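Local coordinates for nucleotidyltransferase-like protein (Exiguobacterium sibiricum, PDB 3C18) that is of uncharacterised function but probably acts as a nucleotidyltransferase, with helical substrate-binding and helix-turn-helix domains joined to its nucleotidyltransferase-like domain, at residues R112-T117 against G169-V174; L163-K168 against W177-L182; Q122-F127 against G224-E229. All blocks are in the same frame, centred on the assembly; numbering follows the deposited sequence.

Interaction 1. Residues R112-T117 against G169-V174; sequences RNFPET and GAHPEV
Phe114 and His171 lie flat against each other in a face-to-face stack, their ring centroids 3.8 Å apart and their planes inclined by 13°. The rings overlap with some offset. His171 CE1 sits over the centre of the phenyl ring, 3.4 Å above its plane, while Phe114 CE2 in turn lies over the middle of the imidazole. The two side chains arrive from opposite directions. Phe114 holds CG anti to its own backbone N (chi1 -161°), which carries the ring across to the 169-174 loop. Along the rim of the phenyl ring two backbone carbonyls close the packed side: Gly169 O approaches Phe114 CD2 at 3.6 Å, and Ala170 O lies in the ring plane, 3.9 Å from Phe114 CE2. Gly169, with a positive phi of 94°, closes a Schellman motif at the end of helix 146-167. Leu166, Arg119 and Gln122 also touch Phe114 and extend this packed region into the helices.

The other side of the contact is much looser. No direct hydrogen bond joins the two segments; a water spans the gap instead, donating to Asn113 O at 2.6 Å and lying 3.3 Å from His171 NE2. Beyond it Arg112 and Asn113 are exposed, and at the far end of the loop Val174 packs on Leu140 of the second subunit. Pro115 occupies the N-cap position of helix 116-142, and in its first turn Glu116 forms a salt bridge with Arg119. The whole is an interdomain joint: an aromatic stack ties the stretch leading into helix 116-142, within the nucleotidyltransferase-like family region, to the loop that follows helix 146-167 in the YgxA-like substrate-binding domain.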
ATOM      1  N   ARG A 112       2.066  24.255  -7.855  1.00 44.95           N
ATOM      2  CA  ARG A 112       2.154  24.498  -9.309  1.00 45.91           C
ATOM      3  C   ARG A 112       3.521  24.046  -9.794  1.00 43.43           C
ATOM      4  O   ARG A 112       3.809  24.046 -10.968  1.00 45.05           O
ATOM      5  CB  ARG A 112       1.913  25.984  -9.645  1.00 47.16           C
ATOM      6  CG  ARG A 112       0.483  26.444  -9.418  1.00 54.28           C
ATOM      7  CD  ARG A 112       0.290  27.931  -9.702  1.00 62.67           C
ATOM      8  NE  ARG A 112      -1.022  28.416  -9.259  1.00 72.33           N
ATOM      9  CZ  ARG A 112      -1.232  29.133  -8.150  1.00 83.91           C
ATOM     10  NH1 ARG A 112      -0.218  29.470  -7.363  1.00 87.20           N
ATOM     11  NH2 ARG A 112      -2.461  29.526  -7.824  1.00 86.91           N
ATOM     12  N   ASN A 113       4.354  23.672  -8.846  1.00 40.78           N
ATOM     13  CA  ASN A 113       5.710  23.225  -9.115  0.50 40.86           C
ATOM     14  C   ASN A 113       5.873  21.764  -8.709  1.00 40.93           C
ATOM     15  O   ASN A 113       5.253  21.324  -7.764  1.00 42.10           O
ATOM     16  CB  ASN A 113       6.703  24.089  -8.327  0.50 41.14           C
ATOM     17  CG  ASN A 113       6.626  25.570  -8.699  0.50 39.65           C
ATOM     18  OD1 ASN A 113       6.394  25.925  -9.858  0.50 34.14           O
ATOM     19  ND2 ASN A 113       6.837  26.439  -7.710  0.50 34.02           N
ATOM     20  N   PHE A 114       6.724  21.055  -9.442  1.00 40.45           N
ATOM     21  CA  PHE A 114       7.066  19.653  -9.167  1.00 34.94           C
ATOM     22  C   PHE A 114       8.564  19.576  -8.880  1.00 35.70           C
ATOM     23  O   PHE A 114       9.355  19.284  -9.766  1.00 34.00           O
ATOM     24  CB  PHE A 114       6.739  18.753 -10.363  1.00 35.89           C
ATOM     25  CG  PHE A 114       6.621  17.262 -10.015  1.00 28.47           C
ATOM     26  CD1 PHE A 114       7.015  16.797  -8.764  1.00 26.24           C
ATOM     27  CD2 PHE A 114       6.169  16.336 -10.968  1.00 27.92           C
ATOM     28  CE1 PHE A 114       6.899  15.454  -8.435  1.00 26.77           C
ATOM     29  CE2 PHE A 114       6.050  14.979 -10.642  1.00 27.72           C
ATOM     30  CZ  PHE A 114       6.413  14.542  -9.376  1.00 33.02           C
ATOM     31  N   PRO A 115       8.963  19.804  -7.633  1.00 33.40           N
ATOM     32  CA  PRO A 115      10.367  19.731  -7.305  1.00 36.36           C
ATOM     33  C   PRO A 115      11.060  18.456  -7.789  1.00 38.00           C
ATOM     34  O   PRO A 115      10.537  17.352  -7.703  1.00 35.50           O
ATOM     35  CB  PRO A 115      10.373  19.807  -5.787  1.00 35.49           C
ATOM     36  CG  PRO A 115       9.110  20.505  -5.442  1.00 38.20           C
ATOM     37  CD  PRO A 115       8.130  20.039  -6.451  1.00 37.51           C
ATOM     38  N   GLU A 116      12.266  18.670  -8.287  1.00 40.05           N
ATOM     39  CA  GLU A 116      13.069  17.637  -8.893  1.00 40.58           C
ATOM     40  C   GLU A 116      13.313  16.511  -7.914  1.00 39.36           C
ATOM     41  O   GLU A 116      13.192  15.350  -8.258  1.00 37.24           O
ATOM     42  CB  GLU A 116      14.406  18.226  -9.394  1.00 43.66           C
ATOM     43  CG  GLU A 116      15.125  17.341 -10.359  1.00 51.86           C
ATOM     44  CD  GLU A 116      14.300  17.036 -11.606  1.00 58.24           C
ATOM     45  OE1 GLU A 116      13.400  17.830 -11.992  1.00 62.69           O
ATOM     46  OE2 GLU A 116      14.570  15.980 -12.199  1.00 67.06           O
ATOM     47  N   THR A 117      13.594  16.843  -6.666  1.00 38.51           N
ATOM     48  CA  THR A 117      13.907  15.808  -5.669  0.50 39.30           C
ATOM     49  C   THR A 117      12.704  14.912  -5.408  1.00 39.24           C
ATOM     50  O   THR A 117      12.843  13.694  -5.204  1.00 40.40           O
ATOM     51  CB  THR A 117      14.361  16.411  -4.328  0.50 39.75           C
ATOM     52  OG1 THR A 117      13.379  17.352  -3.874  0.50 41.17           O
ATOM     53  CG2 THR A 117      15.706  17.100  -4.485  0.50 37.02           C
ATOM     54  N   GLY A 169       7.815  14.498 -16.560  1.00 35.91           N
ATOM     55  CA  GLY A 169       7.706  15.612 -15.622  1.00 35.69           C
ATOM     56  C   GLY A 169       6.333  15.921 -15.092  1.00 35.82           C
ATOM     57  O   GLY A 169       6.112  16.966 -14.489  1.00 39.23           O
ATOM     58  N   ALA A 170       5.408  14.991 -15.284  1.00 37.30           N
ATOM     59  CA  ALA A 170       4.039  15.163 -14.785  1.00 35.74           C
ATOM     60  C   ALA A 170       3.676  14.224 -13.659  1.00 35.10           C
ATOM     61  O   ALA A 170       4.227  13.137 -13.500  1.00 33.58           O
ATOM     62  CB  ALA A 170       3.053  15.010 -15.943  1.00 37.57           C
ATOM     63  N   HIS A 171       2.726  14.663 -12.857  1.00 37.29           N
ATOM     64  CA  HIS A 171       2.188  13.817 -11.813  1.00 37.54           C
ATOM     65  C   HIS A 171       1.244  12.806 -12.442  1.00 37.28           C
ATOM     66  O   HIS A 171       0.373  13.161 -13.227  1.00 34.42           O
ATOM     67  CB  HIS A 171       1.383  14.609 -10.806  1.00 39.51           C
ATOM     68  CG  HIS A 171       2.189  15.567 -10.003  1.00 39.46           C
ATOM     69  ND1 HIS A 171       2.836  15.191  -8.847  1.00 40.58           N
ATOM     70  CD2 HIS A 171       2.426  16.891 -10.170  1.00 36.42           C
ATOM     71  CE1 HIS A 171       3.431  16.250  -8.324  1.00 43.53           C
ATOM     72  NE2 HIS A 171       3.192  17.296  -9.103  1.00 41.87           N
ATOM     73  N   PRO A 172       1.420  11.529 -12.100  1.00 38.77           N
ATOM     74  CA  PRO A 172       0.473  10.571 -12.619  1.00 40.15           C
ATOM     75  C   PRO A 172      -0.899  10.790 -12.008  1.00 43.80           C
ATOM     76  O   PRO A 172      -1.025  11.129 -10.811  1.00 42.24           O
ATOM     77  CB  PRO A 172       1.064   9.250 -12.160  1.00 38.72           C
ATOM     78  CG  PRO A 172       2.500   9.503 -12.098  1.00 38.06           C
ATOM     79  CD  PRO A 172       2.621  10.879 -11.570  1.00 39.38           C
ATOM     80  N   GLU A 173      -1.909  10.586 -12.848  1.00 45.30           N
ATOM     81  CA  GLU A 173      -3.307  10.712 -12.441  1.00 47.03           C
ATOM     82  C   GLU A 173      -4.032   9.382 -12.471  1.00 46.52           C
ATOM     83  O   GLU A 173      -3.440   8.343 -12.747  1.00 44.35           O
ATOM     84  CB  GLU A 173      -4.043  11.670 -13.378  1.00 47.56           C
ATOM     85  CG  GLU A 173      -3.561  13.111 -13.294  1.00 54.70           C
ATOM     86  CD  GLU A 173      -4.064  13.959 -14.456  1.00 63.27           C
ATOM     87  OE1 GLU A 173      -4.118  13.433 -15.602  1.00 63.37           O
ATOM     88  OE2 GLU A 173      -4.391  15.147 -14.224  1.00 69.69           O
ATOM     89  N   VAL A 174      -5.338   9.443 -12.223  1.00 44.99           N
ATOM     90  CA  VAL A 174      -6.180   8.237 -12.231  1.00 44.07           C
ATOM     91  C   VAL A 174      -6.284   7.681 -13.647  1.00 38.27           C
ATOM     92  O   VAL A 174      -6.410   6.478 -13.850  1.00 38.24           O
ATOM     93  CB  VAL A 174      -7.605   8.488 -11.641  1.00 45.03           C
ATOM     94  CG1 VAL A 174      -8.438   7.207 -11.691  1.00 46.28           C
ATOM     95  CG2 VAL A 174      -7.496   8.974 -10.197  1.00 50.41           C
TER
HETATM   96  O   HOH W   1       4.056  19.286  -6.644  1.00 45.01           O

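Interaction 2. Residues L163-K168 against W177-L182; sequences LSVLEK and WEQARL
Val165 and Gln179 meet with their side chains crossing at about a right angle. Each methyl of the valine has its own part of the glutamine to rest on: Val165 CG2 touches Gln179 CB at 3.8 Å, near the helix, and Val165 CG1 reaches the amide, 3.7 Å from Gln179 NE2 and 4.0 Å from Gln179 CD. The glutamine is extended beyond CG (chi2 -178°), which sends its amide past the valine to the loop between the two helices. There OE1 accepts from Glu173 N and NE2 donates to His171 O, a two-point grip on backbone that should fix the rotation of the amide. The backbones are nearest at Val165 and Ala180, whose CA atoms are 6.1 Å apart. At the solvent end the bent chain of Lys168 brings NZ to 4.0 Å from Leu182 O, too far for a bond, and NZ makes a weak hydrogen bond to Asp183 O instead. Helix 176-183 thus folds back on the end of helix 146-167; Leu163 and Leu166 of the latter pack on helix 116-142, whereas Trp177 stacks on Tyr191 of helix 185-195 and its backbone N bonds to Asp148 of the second subunit.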
ATOM      1  N   LEU A 163       5.477   5.552 -14.174  1.00 26.54           N
ATOM      2  CA  LEU A 163       6.900   5.935 -14.267  1.00 25.94           C
ATOM      3  C   LEU A 163       7.156   6.732 -15.511  1.00 27.69           C
ATOM      4  O   LEU A 163       7.833   7.782 -15.498  1.00 29.96           O
ATOM      5  CB  LEU A 163       7.792   4.695 -14.228  1.00 26.45           C
ATOM      6  CG  LEU A 163       9.285   4.905 -14.411  1.00 26.40           C
ATOM      7  CD1 LEU A 163       9.885   5.865 -13.407  1.00 23.99           C
ATOM      8  CD2 LEU A 163       9.939   3.560 -14.320  1.00 29.48           C
ATOM      9  N   SER A 164       6.565   6.275 -16.597  1.00 26.56           N
ATOM     10  CA  SER A 164       6.739   6.937 -17.889  0.50 27.34           C
ATOM     11  C   SER A 164       6.190   8.356 -17.861  1.00 26.80           C
ATOM     12  O   SER A 164       6.745   9.265 -18.462  1.00 28.71           O
ATOM     13  CB  SER A 164       6.099   6.108 -18.994  0.50 27.53           C
ATOM     14  OG  SER A 164       6.681   4.817 -18.994  0.50 32.69           O
ATOM     15  N   VAL A 165       5.121   8.540 -17.103  1.00 29.03           N
ATOM     16  CA  VAL A 165       4.493   9.849 -16.939  1.00 29.43           C
ATOM     17  C   VAL A 165       5.409  10.750 -16.095  1.00 31.53           C
ATOM     18  O   VAL A 165       5.683  11.895 -16.454  1.00 33.44           O
ATOM     19  CB  VAL A 165       3.091   9.762 -16.318  1.00 28.28           C
ATOM     20  CG1 VAL A 165       2.557  11.143 -15.965  1.00 27.56           C
ATOM     21  CG2 VAL A 165       2.156   9.060 -17.291  1.00 22.82           C
ATOM     22  N   LEU A 166       5.883  10.220 -14.977  1.00 28.27           N
ATOM     23  CA  LEU A 166       6.833  10.961 -14.128  1.00 27.16           C
ATOM     24  C   LEU A 166       8.059  11.377 -14.939  1.00 27.94           C
ATOM     25  O   LEU A 166       8.573  12.473 -14.816  1.00 29.17           O
ATOM     26  CB  LEU A 166       7.272  10.079 -12.938  1.00 29.39           C
ATOM     27  CG  LEU A 166       6.246   9.909 -11.802  1.00 27.83           C
ATOM     28  CD1 LEU A 166       6.571   8.649 -10.962  1.00 20.19           C
ATOM     29  CD2 LEU A 166       6.175  11.163 -10.913  1.00 29.87           C
ATOM     30  N   GLU A 167       8.501  10.502 -15.824  1.00 30.18           N
ATOM     31  CA  GLU A 167       9.733  10.759 -16.572  1.00 30.25           C
ATOM     32  C   GLU A 167       9.599  12.018 -17.382  1.00 32.08           C
ATOM     33  O   GLU A 167      10.566  12.682 -17.644  1.00 30.23           O
ATOM     34  CB  GLU A 167      10.108   9.604 -17.507  1.00 32.72           C
ATOM     35  CG  GLU A 167      10.732   8.421 -16.824  1.00 32.75           C
ATOM     36  CD  GLU A 167      11.049   7.290 -17.778  1.00 38.56           C
ATOM     37  OE1 GLU A 167      10.224   7.033 -18.681  1.00 35.93           O
ATOM     38  OE2 GLU A 167      12.095   6.613 -17.596  1.00 33.81           O
ATOM     39  N   LYS A 168       8.376  12.327 -17.774  1.00 35.13           N
ATOM     40  CA  LYS A 168       8.110  13.442 -18.692  1.00 36.48           C
ATOM     41  C   LYS A 168       7.773  14.663 -17.871  1.00 36.96           C
ATOM     42  O   LYS A 168       7.440  15.704 -18.399  1.00 40.46           O
ATOM     43  CB  LYS A 168       6.962  13.111 -19.655  1.00 37.65           C
ATOM     44  CG  LYS A 168       7.307  12.053 -20.695  1.00 45.06           C
ATOM     45  CD  LYS A 168       8.347  12.529 -21.691  1.00 53.73           C
ATOM     46  CE  LYS A 168       7.727  13.354 -22.849  1.00 62.77           C
ATOM     47  NZ  LYS A 168       7.035  12.567 -23.960  1.00 58.72           N
ATOM     48  N   TRP A 177      -3.301   5.805 -18.335  1.00 38.31           N
ATOM     49  CA  TRP A 177      -3.123   5.266 -19.718  1.00 36.14           C
ATOM     50  C   TRP A 177      -3.344   6.335 -20.772  1.00 38.71           C
ATOM     51  O   TRP A 177      -2.737   6.327 -21.844  1.00 31.62           O
ATOM     52  CB  TRP A 177      -4.007   4.032 -20.012  1.00 34.62           C
ATOM     53  CG  TRP A 177      -3.486   2.830 -19.317  1.00 32.46           C
ATOM     54  CD1 TRP A 177      -4.069   2.154 -18.299  1.00 34.24           C
ATOM     55  CD2 TRP A 177      -2.206   2.228 -19.515  1.00 31.99           C
ATOM     56  NE1 TRP A 177      -3.245   1.148 -17.859  1.00 37.37           N
ATOM     57  CE2 TRP A 177      -2.093   1.165 -18.595  1.00 31.70           C
ATOM     58  CE3 TRP A 177      -1.144   2.482 -20.377  1.00 33.43           C
ATOM     59  CZ2 TRP A 177      -0.966   0.348 -18.524  1.00 30.19           C
ATOM     60  CZ3 TRP A 177      -0.015   1.657 -20.308  1.00 31.02           C
ATOM     61  CH2 TRP A 177       0.062   0.614 -19.387  1.00 31.33           C
ATOM     62  N   GLU A 178      -4.220   7.267 -20.435  1.00 41.69           N
ATOM     63  CA  GLU A 178      -4.505   8.409 -21.316  1.00 46.37           C
ATOM     64  C   GLU A 178      -3.255   9.266 -21.404  1.00 43.14           C
ATOM     65  O   GLU A 178      -2.823   9.660 -22.476  1.00 46.01           O
ATOM     66  CB  GLU A 178      -5.642   9.266 -20.748  1.00 49.12           C
ATOM     67  CG  GLU A 178      -6.964   8.521 -20.546  1.00 58.72           C
ATOM     68  CD  GLU A 178      -7.729   8.328 -21.837  1.00 69.91           C
ATOM     69  OE1 GLU A 178      -7.113   8.492 -22.916  1.00 76.19           O
ATOM     70  OE2 GLU A 178      -8.944   8.019 -21.771  1.00 74.35           O
ATOM     71  N   GLN A 179      -2.710   9.561 -20.234  1.00 42.87           N
ATOM     72  CA  GLN A 179      -1.487  10.355 -20.107  1.00 39.96           C
ATOM     73  C   GLN A 179      -0.366   9.685 -20.860  1.00 40.40           C
ATOM     74  O   GLN A 179       0.415  10.346 -21.520  1.00 41.30           O
ATOM     75  CB  GLN A 179      -1.053  10.499 -18.649  1.00 38.21           C
ATOM     76  CG  GLN A 179      -1.925  11.361 -17.765  1.00 39.56           C
ATOM     77  CD  GLN A 179      -1.384  11.496 -16.341  1.00 44.59           C
ATOM     78  OE1 GLN A 179      -1.486  10.569 -15.528  1.00 39.22           O
ATOM     79  NE2 GLN A 179      -0.839  12.673 -16.014  1.00 38.42           N
ATOM     80  N   ALA A 180      -0.312   8.359 -20.766  1.00 39.69           N
ATOM     81  CA  ALA A 180       0.819   7.569 -21.308  1.00 38.55           C
ATOM     82  C   ALA A 180       0.732   7.404 -22.803  1.00 38.35           C
ATOM     83  O   ALA A 180       1.723   7.113 -23.467  1.00 38.25           O
ATOM     84  CB  ALA A 180       0.909   6.194 -20.625  1.00 36.63           C
ATOM     85  N   ARG A 181      -0.455   7.622 -23.346  1.00 41.01           N
ATOM     86  CA  ARG A 181      -0.691   7.418 -24.790  0.50 40.83           C
ATOM     87  C   ARG A 181       0.251   8.289 -25.601  1.00 41.61           C
ATOM     88  O   ARG A 181       0.678   7.939 -26.714  1.00 41.76           O
ATOM     89  CB  ARG A 181      -2.137   7.747 -25.173  0.50 41.39           C
ATOM     90  CG  ARG A 181      -2.470   7.505 -26.650  0.50 42.27           C
ATOM     91  CD  ARG A 181      -3.883   8.004 -27.019  0.50 44.91           C
ATOM     92  NE  ARG A 181      -4.021   9.455 -26.864  0.50 44.65           N
ATOM     93  CZ  ARG A 181      -3.864  10.341 -27.845  0.50 41.86           C
ATOM     94  NH1 ARG A 181      -3.563   9.942 -29.072  0.50 30.73           N
ATOM     95  NH2 ARG A 181      -4.011  11.632 -27.594  0.50 39.41           N
ATOM     96  N   LEU A 182       0.573   9.431 -25.034  1.00 42.82           N
ATOM     97  CA  LEU A 182       1.479  10.369 -25.698  1.00 45.15           C
ATOM     98  C   LEU A 182       2.816  10.502 -24.943  1.00 43.60           C
ATOM     99  O   LEU A 182       3.855  10.651 -25.552  1.00 44.48           O
ATOM    100  CB  LEU A 182       0.802  11.728 -25.886  1.00 46.28           C
ATOM    101  CG  LEU A 182      -0.275  11.700 -26.982  1.00 51.34           C
ATOM    102  CD1 LEU A 182      -0.675  13.121 -27.378  1.00 45.41           C
ATOM    103  CD2 LEU A 182       0.209  10.894 -28.219  1.00 53.32           C
TER

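Interaction 3. Residues Q122-F127 against G224-E229; sequences QMSLSF and GKYLFE
The Tyr226 ring is met obliquely by Ser124 OG, neither over a face nor at an edge, and the closest approach is to Tyr226 CB, 3.4 Å from Ser124 OG. The phenol runs on away from the contact, where its hydroxyl bonds to Arg248 O. The second flat group, Phe228, folds back along its own helix: Gly224 O lies 3.1 Å above one face of the ring, offset toward the rim, and Phe263 of helix 253-265 meets the same ring in an edge-to-face pair. These rings belong to helix 220-231, in the region of the helix-turn-helix family, and the contact is helix-to-helix packing against helix 116-142 of the substrate-binding domain.

Small residues form the point of approach. The CA atoms of Ser124 and Gly224 are 6.1 Å apart, and Gly224 has no side chain, so Phe228 CZ can lie 3.9 Å from Gly224 CA. Larger residues complete the buried surroundings: Leu227 packs on Leu249, Leu256 and Phe263, and Phe127 on Leu259, all from the helix-turn-helix part of the chain. The selenomethionine Met123, one position before the serine, has Leu163 and Leu166 of helix 146-167 as neighbours.

Ser124 carries the polar part of the contact. Its OG stands anti to its own carbonyl carbon (chi1 -66°), a rotation that directs the hydroxyl at the neighbouring helix, where it bonds to Gly223 O. Helix 220-231 is kinked here: the amides of Tyr226 and Leu227 lack bonds to the preceding turn, and Leu227 N is 4.3 Å from Ser124 OG. The Tyr226 amide is satisfied by a bridging water that accepts from Tyr226 N at 3.0 Å and donates to Ser124 OG at 2.9 Å.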
ATOM      1  N   GLN A 122       9.721   9.779  -6.381  1.00 28.60           N
ATOM      2  CA  GLN A 122       8.524   9.109  -6.924  1.00 25.14           C
ATOM      3  C   GLN A 122       8.878   8.110  -8.035  1.00 28.54           C
ATOM      4  O   GLN A 122       8.233   7.066  -8.195  1.00 29.72           O
ATOM      5  CB  GLN A 122       7.519  10.139  -7.390  1.00 27.88           C
ATOM      6  CG  GLN A 122       6.808  10.851  -6.206  1.00 27.63           C
ATOM      7  CD  GLN A 122       5.798  11.848  -6.643  1.00 28.13           C
ATOM      8  OE1 GLN A 122       5.091  11.632  -7.641  1.00 27.88           O
ATOM      9  NE2 GLN A 122       5.686  12.968  -5.882  1.00 28.83           N
HETATM   10  N   MSE A 123       9.906   8.445  -8.812  1.00 31.25           N
HETATM   11  CA  MSE A 123      10.335   7.603  -9.917  1.00 26.68           C
HETATM   12  C   MSE A 123      10.974   6.365  -9.365  1.00 28.89           C
HETATM   13  O   MSE A 123      10.736   5.289  -9.860  1.00 27.06           O
HETATM   14  CB  MSE A 123      11.259   8.322 -10.906  1.00 29.61           C
HETATM   15  CG  MSE A 123      10.557   9.327 -11.754  1.00 30.30           C
HETATM   16 SE   MSE A 123      11.623   9.916 -13.263  0.75 33.39          SE
HETATM   17  CE  MSE A 123      13.013  10.875 -12.315  1.00 34.90           C
ATOM     18  N   SER A 124      11.725   6.485  -8.282  1.00 26.81           N
ATOM     19  CA  SER A 124      12.351   5.295  -7.665  1.00 24.85           C
ATOM     20  C   SER A 124      11.299   4.396  -7.040  1.00 25.75           C
ATOM     21  O   SER A 124      11.401   3.206  -7.087  1.00 26.90           O
ATOM     22  CB  SER A 124      13.398   5.667  -6.617  1.00 28.46           C
ATOM     23  OG  SER A 124      14.527   6.326  -7.219  1.00 36.90           O
ATOM     24  N   LEU A 125      10.276   4.996  -6.446  1.00 25.17           N
ATOM     25  CA  LEU A 125       9.186   4.227  -5.841  1.00 26.34           C
ATOM     26  C   LEU A 125       8.370   3.489  -6.896  1.00 25.00           C
ATOM     27  O   LEU A 125       7.975   2.370  -6.709  1.00 26.86           O
ATOM     28  CB  LEU A 125       8.301   5.118  -4.962  1.00 26.68           C
ATOM     29  CG  LEU A 125       9.021   5.621  -3.681  1.00 29.78           C
ATOM     30  CD1 LEU A 125       8.297   6.796  -2.976  1.00 25.09           C
ATOM     31  CD2 LEU A 125       9.161   4.452  -2.709  1.00 30.86           C
ATOM     32  N   SER A 126       8.171   4.114  -8.043  1.00 24.19           N
ATOM     33  CA  SER A 126       7.410   3.499  -9.139  0.50 23.24           C
ATOM     34  C   SER A 126       8.214   2.368  -9.766  1.00 22.45           C
ATOM     35  O   SER A 126       7.727   1.248 -10.032  1.00 27.32           O
ATOM     36  CB  SER A 126       7.091   4.574 -10.187  0.50 24.62           C
ATOM     37  OG  SER A 126       6.244   4.082 -11.197  0.50 23.52           O
ATOM     38  N   PHE A 127       9.476   2.662  -9.978  1.00 21.95           N
ATOM     39  CA  PHE A 127      10.397   1.705 -10.557  1.00 23.67           C
ATOM     40  C   PHE A 127      10.537   0.495  -9.625  1.00 24.56           C
ATOM     41  O   PHE A 127      10.587  -0.661 -10.051  1.00 27.98           O
ATOM     42  CB  PHE A 127      11.778   2.338 -10.773  1.00 24.47           C
ATOM     43  CG  PHE A 127      12.733   1.436 -11.470  1.00 30.48           C
ATOM     44  CD1 PHE A 127      12.760   1.396 -12.858  1.00 29.90           C
ATOM     45  CD2 PHE A 127      13.583   0.595 -10.752  1.00 30.21           C
ATOM     46  CE1 PHE A 127      13.620   0.533 -13.527  1.00 32.47           C
ATOM     47  CE2 PHE A 127      14.454  -0.282 -11.423  1.00 25.34           C
ATOM     48  CZ  PHE A 127      14.466  -0.308 -12.814  1.00 32.68           C
ATOM     49  N   GLY A 224      16.933   4.584 -10.683  1.00 30.22           N
ATOM     50  CA  GLY A 224      18.042   4.570  -9.715  1.00 29.71           C
ATOM     51  C   GLY A 224      18.588   5.924  -9.347  1.00 30.33           C
ATOM     52  O   GLY A 224      19.321   6.067  -8.387  1.00 29.99           O
ATOM     53  N   LYS A 225      18.237   6.915 -10.131  1.00 29.23           N
ATOM     54  CA  LYS A 225      18.813   8.263  -9.974  1.00 31.82           C
ATOM     55  C   LYS A 225      18.762   8.824  -8.533  1.00 31.94           C
ATOM     56  O   LYS A 225      19.746   9.341  -7.999  1.00 30.58           O
ATOM     57  CB  LYS A 225      18.160   9.210 -10.985  1.00 34.79           C
ATOM     58  CG  LYS A 225      18.438  10.670 -10.818  1.00 44.13           C
ATOM     59  CD  LYS A 225      17.755  11.459 -11.954  1.00 56.69           C
ATOM     60  CE  LYS A 225      17.566  12.930 -11.592  1.00 65.86           C
ATOM     61  NZ  LYS A 225      18.800  13.752 -11.671  1.00 73.94           N
ATOM     62  N   TYR A 226      17.616   8.712  -7.894  1.00 33.07           N
ATOM     63  CA  TYR A 226      17.481   9.221  -6.514  1.00 28.39           C
ATOM     64  C   TYR A 226      18.406   8.484  -5.572  1.00 30.08           C
ATOM     65  O   TYR A 226      19.081   9.071  -4.755  1.00 26.82           O
ATOM     66  CB  TYR A 226      16.038   9.108  -6.044  1.00 29.53           C
ATOM     67  CG  TYR A 226      15.792   9.643  -4.653  1.00 30.07           C
ATOM     68  CD1 TYR A 226      15.453  10.968  -4.447  1.00 31.69           C
ATOM     69  CD2 TYR A 226      15.868   8.826  -3.565  1.00 31.22           C
ATOM     70  CE1 TYR A 226      15.204  11.448  -3.194  1.00 31.81           C
ATOM     71  CE2 TYR A 226      15.638   9.308  -2.291  1.00 24.78           C
ATOM     72  CZ  TYR A 226      15.304  10.616  -2.123  1.00 28.78           C
ATOM     73  OH  TYR A 226      15.078  11.079  -0.860  1.00 29.52           O
ATOM     74  N   LEU A 227      18.454   7.176  -5.713  1.00 29.27           N
ATOM     75  CA  LEU A 227      19.310   6.331  -4.863  1.00 26.76           C
ATOM     76  C   LEU A 227      20.770   6.685  -5.113  1.00 28.95           C
ATOM     77  O   LEU A 227      21.506   7.053  -4.208  1.00 24.21           O
ATOM     78  CB  LEU A 227      19.046   4.834  -5.161  1.00 25.35           C
ATOM     79  CG  LEU A 227      19.881   3.793  -4.401  1.00 23.65           C
ATOM     80  CD1 LEU A 227      19.627   3.944  -2.859  1.00 21.50           C
ATOM     81  CD2 LEU A 227      19.531   2.353  -4.851  1.00 26.34           C
ATOM     82  N   PHE A 228      21.159   6.743  -6.371  1.00 27.48           N
ATOM     83  CA  PHE A 228      22.585   6.985  -6.712  1.00 28.90           C
ATOM     84  C   PHE A 228      23.071   8.337  -6.201  1.00 29.44           C
ATOM     85  O   PHE A 228      24.163   8.470  -5.683  1.00 33.13           O
ATOM     86  CB  PHE A 228      22.830   6.914  -8.210  1.00 27.22           C
ATOM     87  CG  PHE A 228      22.415   5.619  -8.819  1.00 28.00           C
ATOM     88  CD1 PHE A 228      22.463   4.462  -8.069  1.00 30.40           C
ATOM     89  CD2 PHE A 228      22.058   5.553 -10.153  1.00 30.99           C
ATOM     90  CE1 PHE A 228      22.120   3.254  -8.626  1.00 27.09           C
ATOM     91  CE2 PHE A 228      21.671   4.347 -10.713  1.00 32.91           C
ATOM     92  CZ  PHE A 228      21.710   3.199  -9.937  1.00 23.51           C
ATOM     93  N   GLU A 229      22.201   9.318  -6.274  1.00 32.30           N
ATOM     94  CA  GLU A 229      22.545  10.672  -5.854  1.00 32.14           C
ATOM     95  C   GLU A 229      22.756  10.686  -4.352  1.00 34.69           C
ATOM     96  O   GLU A 229      23.681  11.324  -3.855  1.00 34.47           O
ATOM     97  CB  GLU A 229      21.455  11.674  -6.210  1.00 34.68           C
ATOM     98  CG  GLU A 229      21.762  13.125  -5.801  1.00 36.53           C
TER
HETATM   99  O   HOH W   2      15.036   8.335  -9.279  1.00 28.07           O

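In the fold
The three contacts follow one another through the helical core. Interactions 1 and 2, with centres about 11 Å apart, meet where Gln179 of interaction 2 reaches the 169-174 loop of interaction 1; beside it Ala170 O lies 3.6 Å from Val165 CG1. Interactions 1 and 3 both use helix 116-142, at centres about 14 Å apart. Gln122 connects all three, its OE1 being 3.6 Å from Phe114 CZ and 3.5 Å from Leu166 CD2. Between interactions 2 and 3, about 17 Å apart at their centres, Leu166 CB packs on Met123 CG at 3.6 Å. Helix 116-142 thus takes part in interactions 1 and 3 and packs on helix 146-167 of interaction 2.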